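Local coordinates for protein phosphothreonine lyase ospF (Shigella flexneri, PDB 3I0U) that probably removes phosphate from phosphothreonine by elimination rather than hydrolysis, as a type III secreted virulence effector, at residues L93-L98 against W112-M117; S99-S104 against M158-N163. All coordinates share one frame; numbering follows the deposited sequence.

How the contacts relate
Helix 91-102 is shared by both contacts. From the N terminus, its middle turns, 93-98, enter contact 1, and its last turn with the residues after it, 99-104, enters contact 2. The chain then returns through 112-117, closing a loop of 13 intervening residues and laying the helix against strand 111-115. Much later 158-163 closes contact 2 over 53 residues, bringing helix 147-166 alongside. The segments alternate, so the two loops cross instead of nesting. Their centres are 11 Å apart and they touch directly: L98 packs on L160, and W112 NE1 makes a weak hydrogen bond to L102 O. Together they tie two helices and the sheet.

Contact 1 of 2, residues L93-L98 against W112-M117; sequences LAFQIL and WKITDM
F95 reaches from the helix to W112 and I114, two residues of the strand whose side chains emerge on its helix-facing side. The phenyl ring is directed across the gap because its CG stands anti to the backbone N (chi1 169°). Its outer part meets the indole: F95 CE1 lies 4.0 Å from W112 CH2, which approaches the phenyl at its edge and in its plane, and the two side chains cross at about a right angle. Nearer the helix, I114 takes over. Its CD1 methyl is 4.0 Å from F95 CB, and the same methyl lies 4.0 Å from F95 CD1, so it fills the corner between the root of the phenylalanine and the near rim of its ring. I114 extends this methyl toward the helix with CG1 anti to the backbone N (chi1 -176°) and the chain extended beyond it. No hydrogen bond links the segments; the contact is apolar, small at 120 Å², and all three residues are buried. The nearest pair of CA atoms, F95 CA and I114 CA, is 8.6 Å apart, a gap spanned by side chains alone. Around this join of helix 91-102 to an inner strand of the antiparallel sheet, I42 of helix 39-44 packs on both F95 and I114, strand 132-137 offers F132 to I114 and L134 to W112, and strand 63-68 flanks strand 111-115 across its other edge.

Contact 2 of 2, residues S99-S104 against M158-N163; sequences SGLLFS and MCLESN
The amide of N163 is the one flat group in this contact, and L101 lies over one face of it: L101 CD1 stands above the amide plane, 4.0 Å from N163 CG, and the side chains meet at a slant. The other methyl of L101 turns to the cysteine one turn earlier on the facing helix, with L101 CD2 4.0 Å from C159 SG. The thiol reaches out to it because SG lies anti to the backbone N of C159 (chi1 -157°). L160 closes the third side. Its CD2 touches the base of the leucine, 4.0 Å from L101 CB, and also lies 4.1 Å from L101 CD1. L101 is thus a single apolar wedge set among C159, L160 and N163, with its CG anti to its own carbonyl carbon (chi1 -73°); CD2 goes to C159, while CD1 is shared by N163 and L160. The nearest CA atoms, L101 CA and L160 CA, are 7.6 Å apart.

Helices 91-102 and 147-166 run here in broadly opposite directions, side by side against the antiparallel sheet of this Salmonella virulence-associated 28 kDa protein family, which is grouped in the eIF4e clan. L102 and L160 both rest on L134 of strand 132-137, so that strand lies beneath both helices here. No hydrogen bond passes between the two segments, and the 191 Å² they bury is mostly hydrocarbon and sulfur. Beyond them, helix 91-102 ends at L102, and F103 just after it leaves helical geometry, its ring meeting W112 and F53 edge-to-face. On the other helix, E161 accepts hydrogen bonds from the backbone N atoms of K185, Y186 and V187, fastening helix 147-166 to the entry of strand 187-191.

Contact 1 of 2, residues L93-L98 against W112-M117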
loop_
_atom_site.group_PDB
_atom_site.type_symbol
_atom_site.label_atom_id
_atom_site.label_comp_id
_atom_site.label_asym_id
_atom_site.label_seq_id
_atom_site.Cartn_x
_atom_site.Cartn_y
_atom_site.Cartn_z
ATOM N N LEU A 93 -0.978 8.734 14.517
ATOM C CA LEU A 93 -2.309 8.199 14.781
ATOM C C LEU A 93 -2.762 7.275 13.677
ATOM O O LEU A 93 -3.177 6.169 13.961
ATOM C CB LEU A 93 -3.332 9.312 14.951
ATOM C CG LEU A 93 -4.629 8.899 15.597
ATOM C CD1 LEU A 93 -4.372 8.499 17.080
ATOM C CD2 LEU A 93 -5.465 10.137 15.472
ATOM N N ALA A 94 -2.634 7.733 12.434
ATOM C CA ALA A 94 -3.026 6.980 11.276
ATOM C C ALA A 94 -2.234 5.700 11.130
ATOM O O ALA A 94 -2.738 4.743 10.640
ATOM C CB ALA A 94 -2.871 7.826 10.034
ATOM N N PHE A 95 -0.976 5.705 11.541
ATOM C CA PHE A 95 -0.205 4.497 11.546
ATOM C C PHE A 95 -0.795 3.523 12.549
ATOM O O PHE A 95 -0.909 2.356 12.267
ATOM C CB PHE A 95 1.277 4.767 11.845
ATOM C CG PHE A 95 2.059 3.515 12.111
ATOM C CD1 PHE A 95 2.478 2.721 11.054
ATOM C CD2 PHE A 95 2.330 3.094 13.424
ATOM C CE1 PHE A 95 3.174 1.541 11.291
ATOM C CE2 PHE A 95 2.999 1.922 13.694
ATOM C CZ PHE A 95 3.440 1.146 12.660
ATOM N N GLN A 96 -1.161 3.998 13.727
ATOM C CA GLN A 96 -1.695 3.096 14.748
ATOM C C GLN A 96 -2.992 2.474 14.285
ATOM O O GLN A 96 -3.213 1.274 14.470
ATOM C CB GLN A 96 -1.877 3.817 16.091
ATOM C CG GLN A 96 -2.769 3.074 17.096
ATOM C CD GLN A 96 -2.570 3.571 18.529
ATOM O OE1 GLN A 96 -2.948 4.716 18.886
ATOM N NE2 GLN A 96 -1.939 2.714 19.374
ATOM N N ILE A 97 -3.805 3.288 13.637
ATOM C CA ILE A 97 -5.025 2.818 13.045
ATOM C C ILE A 97 -4.796 1.788 11.920
ATOM O O ILE A 97 -5.520 0.788 11.828
ATOM C CB ILE A 97 -5.864 4.025 12.587
ATOM C CG1 ILE A 97 -6.469 4.708 13.825
ATOM C CG2 ILE A 97 -6.926 3.637 11.468
ATOM C CD1 ILE A 97 -6.912 6.054 13.535
ATOM N N LEU A 98 -3.774 2.009 11.115
ATOM C CA LEU A 98 -3.468 1.142 9.986
ATOM C C LEU A 98 -2.500 -0.028 10.257
ATOM O O LEU A 98 -2.378 -0.926 9.416
ATOM C CB LEU A 98 -2.986 1.958 8.783
ATOM C CG LEU A 98 -4.026 2.945 8.218
ATOM C CD1 LEU A 98 -3.532 3.635 6.985
ATOM C CD2 LEU A 98 -5.362 2.272 7.934
ATOM N N TRP A 112 6.427 -2.053 2.388
ATOM C CA TRP A 112 5.964 -0.677 2.501
ATOM C C TRP A 112 6.985 0.165 3.213
ATOM O O TRP A 112 7.970 -0.358 3.773
ATOM C CB TRP A 112 4.592 -0.562 3.152
ATOM C CG TRP A 112 4.363 -1.410 4.390
ATOM C CD1 TRP A 112 3.944 -2.699 4.427
ATOM C CD2 TRP A 112 4.525 -1.006 5.759
ATOM N NE1 TRP A 112 3.860 -3.142 5.721
ATOM C CE2 TRP A 112 4.176 -2.121 6.568
ATOM C CE3 TRP A 112 4.926 0.190 6.386
ATOM C CZ2 TRP A 112 4.247 -2.091 7.979
ATOM C CZ3 TRP A 112 4.987 0.219 7.776
ATOM C CH2 TRP A 112 4.663 -0.919 8.557
ATOM N N LYS A 113 6.785 1.477 3.171
ATOM C CA LYS A 113 7.571 2.385 4.032
ATOM C C LYS A 113 6.692 3.524 4.570
ATOM O O LYS A 113 5.605 3.797 4.072
ATOM C CB LYS A 113 8.815 2.927 3.316
ATOM C CG LYS A 113 8.465 3.956 2.270
ATOM C CD LYS A 113 9.568 4.129 1.202
ATOM C CE LYS A 113 9.163 5.371 0.420
ATOM N NZ LYS A 113 10.303 5.892 -0.339
ATOM N N ILE A 114 7.185 4.179 5.606
ATOM C CA ILE A 114 6.505 5.322 6.182
ATOM C C ILE A 114 7.516 6.383 6.600
ATOM O O ILE A 114 8.577 6.064 7.160
ATOM C CB ILE A 114 5.554 4.916 7.337
ATOM C CG1 ILE A 114 4.767 6.141 7.847
ATOM C CG2 ILE A 114 6.326 4.214 8.461
ATOM C CD1 ILE A 114 3.737 5.858 8.895
ATOM N N THR A 115 7.212 7.633 6.267
ATOM C CA THR A 115 7.982 8.803 6.704
ATOM C C THR A 115 8.145 8.805 8.203
ATOM O O THR A 115 7.197 8.525 8.927
ATOM C CB THR A 115 7.262 10.076 6.259
ATOM O OG1 THR A 115 7.051 9.984 4.854
ATOM C CG2 THR A 115 8.063 11.282 6.485
ATOM N N ASP A 116 9.369 9.083 8.640
ATOM C CA ASP A 116 9.754 9.273 10.028
ATOM C C ASP A 116 9.583 10.764 10.341
ATOM O O ASP A 116 10.530 11.563 10.192
ATOM C CB ASP A 116 11.205 8.768 10.203
ATOM C CG ASP A 116 11.768 8.913 11.643
ATOM O OD1 ASP A 116 12.920 8.430 11.832
ATOM O OD2 ASP A 116 11.125 9.499 12.561
ATOM N N MET A 117 8.382 11.116 10.814
ATOM C CA MET A 117 7.999 12.477 11.255
ATOM C C MET A 117 9.003 13.304 12.055
ATOM O O MET A 117 8.805 14.505 12.167
ATOM C CB MET A 117 6.713 12.443 12.076
ATOM C CG MET A 117 5.442 12.174 11.321
ATOM S SD MET A 117 5.684 12.400 9.535
ATOM C CE MET A 117 5.232 14.113 9.271
#

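Contact 2 of 2, residues S99-S104 against M158-N163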
loop_
_atom_site.group_PDB
_atom_site.type_symbol
_atom_site.label_atom_id
_atom_site.label_comp_id
_atom_site.label_asym_id
_atom_site.label_seq_id
_atom_site.Cartn_x
_atom_site.Cartn_y
_atom_site.Cartn_z
ATOM N N SER A 99 -1.873 -0.070 11.435
ATOM C CA SER A 99 -0.782 -1.029 11.621
ATOM C C SER A 99 -1.293 -2.465 11.574
ATOM O O SER A 99 -0.621 -3.332 11.032
ATOM C CB SER A 99 0.055 -0.771 12.892
ATOM O OG SER A 99 -0.788 -0.535 14.021
ATOM N N GLY A 100 -2.475 -2.692 12.122
ATOM C CA GLY A 100 -3.066 -4.016 12.117
ATOM C C GLY A 100 -3.252 -4.586 10.724
ATOM O O GLY A 100 -3.125 -5.789 10.554
ATOM N N LEU A 101 -3.497 -3.711 9.741
ATOM C CA LEU A 101 -3.685 -4.107 8.365
ATOM C C LEU A 101 -2.352 -4.259 7.659
ATOM O O LEU A 101 -2.086 -5.299 7.031
ATOM C CB LEU A 101 -4.640 -3.164 7.605
ATOM C CG LEU A 101 -6.113 -3.334 8.020
ATOM C CD1 LEU A 101 -6.872 -2.036 7.884
ATOM C CD2 LEU A 101 -6.855 -4.479 7.304
ATOM N N LEU A 102 -1.519 -3.228 7.754
ATOM C CA LEU A 102 -0.159 -3.282 7.227
ATOM C C LEU A 102 0.703 -4.443 7.754
ATOM O O LEU A 102 1.580 -4.892 7.046
ATOM C CB LEU A 102 0.552 -1.969 7.450
ATOM C CG LEU A 102 -0.095 -0.734 6.840
ATOM C CD1 LEU A 102 0.385 0.530 7.553
ATOM C CD2 LEU A 102 0.183 -0.674 5.350
ATOM N N PHE A 103 0.446 -4.957 8.954
ATOM C CA PHE A 103 1.219 -6.109 9.447
ATOM C C PHE A 103 0.441 -7.411 9.382
ATOM O O PHE A 103 0.857 -8.389 9.965
ATOM C CB PHE A 103 1.696 -5.893 10.892
ATOM C CG PHE A 103 2.861 -4.931 11.039
ATOM C CD1 PHE A 103 4.175 -5.348 10.803
ATOM C CD2 PHE A 103 2.645 -3.613 11.444
ATOM C CE1 PHE A 103 5.234 -4.462 10.964
ATOM C CE2 PHE A 103 3.721 -2.721 11.603
ATOM C CZ PHE A 103 4.996 -3.149 11.358
ATOM N N SER A 104 -0.690 -7.424 8.674
ATOM C CA SER A 104 -1.569 -8.592 8.662
ATOM C C SER A 104 -0.970 -9.701 7.811
ATOM O O SER A 104 -0.328 -9.426 6.797
ATOM C CB SER A 104 -2.943 -8.230 8.125
ATOM O OG SER A 104 -3.643 -9.441 7.813
ATOM N N MET A 158 -9.723 -0.532 -0.186
ATOM C CA MET A 158 -11.058 -0.241 0.311
ATOM C C MET A 158 -11.044 -0.240 1.842
ATOM O O MET A 158 -11.674 0.593 2.483
ATOM C CB MET A 158 -12.040 -1.294 -0.155
ATOM C CG MET A 158 -12.406 -1.244 -1.625
ATOM S SD MET A 158 -13.723 -2.485 -2.071
ATOM C CE MET A 158 -15.058 -2.042 -0.939
ATOM N N CYS A 159 -10.286 -1.164 2.405
ATOM C CA CYS A 159 -10.255 -1.392 3.810
ATOM C C CYS A 159 -9.384 -0.383 4.581
ATOM O O CYS A 159 -9.766 0.095 5.655
ATOM C CB CYS A 159 -9.709 -2.764 3.982
ATOM S SG CYS A 159 -10.181 -3.359 5.456
ATOM N N LEU A 160 -8.226 -0.039 4.037
ATOM C CA LEU A 160 -7.524 1.149 4.478
ATOM C C LEU A 160 -8.389 2.402 4.448
ATOM O O LEU A 160 -8.556 3.028 5.478
ATOM C CB LEU A 160 -6.267 1.360 3.642
ATOM C CG LEU A 160 -5.182 0.263 3.593
ATOM C CD1 LEU A 160 -4.019 0.698 2.702
ATOM C CD2 LEU A 160 -4.676 -0.130 5.005
ATOM N N GLU A 161 -8.968 2.731 3.287
ATOM C CA GLU A 161 -9.875 3.888 3.118
ATOM C C GLU A 161 -10.917 3.936 4.250
ATOM O O GLU A 161 -11.054 4.924 4.980
ATOM C CB GLU A 161 -10.567 3.849 1.739
ATOM C CG GLU A 161 -9.734 4.365 0.547
ATOM C CD GLU A 161 -9.500 5.885 0.557
ATOM O OE1 GLU A 161 -8.341 6.354 0.430
ATOM O OE2 GLU A 161 -10.489 6.623 0.666
ATOM N N SER A 162 -11.585 2.818 4.435
ATOM C CA SER A 162 -12.685 2.675 5.356
ATOM C C SER A 162 -12.259 2.900 6.818
ATOM O O SER A 162 -12.962 3.506 7.601
ATOM C CB SER A 162 -13.236 1.275 5.170
ATOM O OG SER A 162 -14.038 0.914 6.244
ATOM N N ASN A 163 -11.089 2.410 7.179
ATOM C CA ASN A 163 -10.622 2.552 8.540
ATOM C C ASN A 163 -10.212 3.971 8.865
ATOM O O ASN A 163 -10.431 4.434 9.984
ATOM C CB ASN A 163 -9.437 1.631 8.803
ATOM C CG ASN A 163 -9.858 0.252 9.228
ATOM O OD1 ASN A 163 -10.118 -0.620 8.409
ATOM N ND2 ASN A 163 -9.929 0.045 10.501
#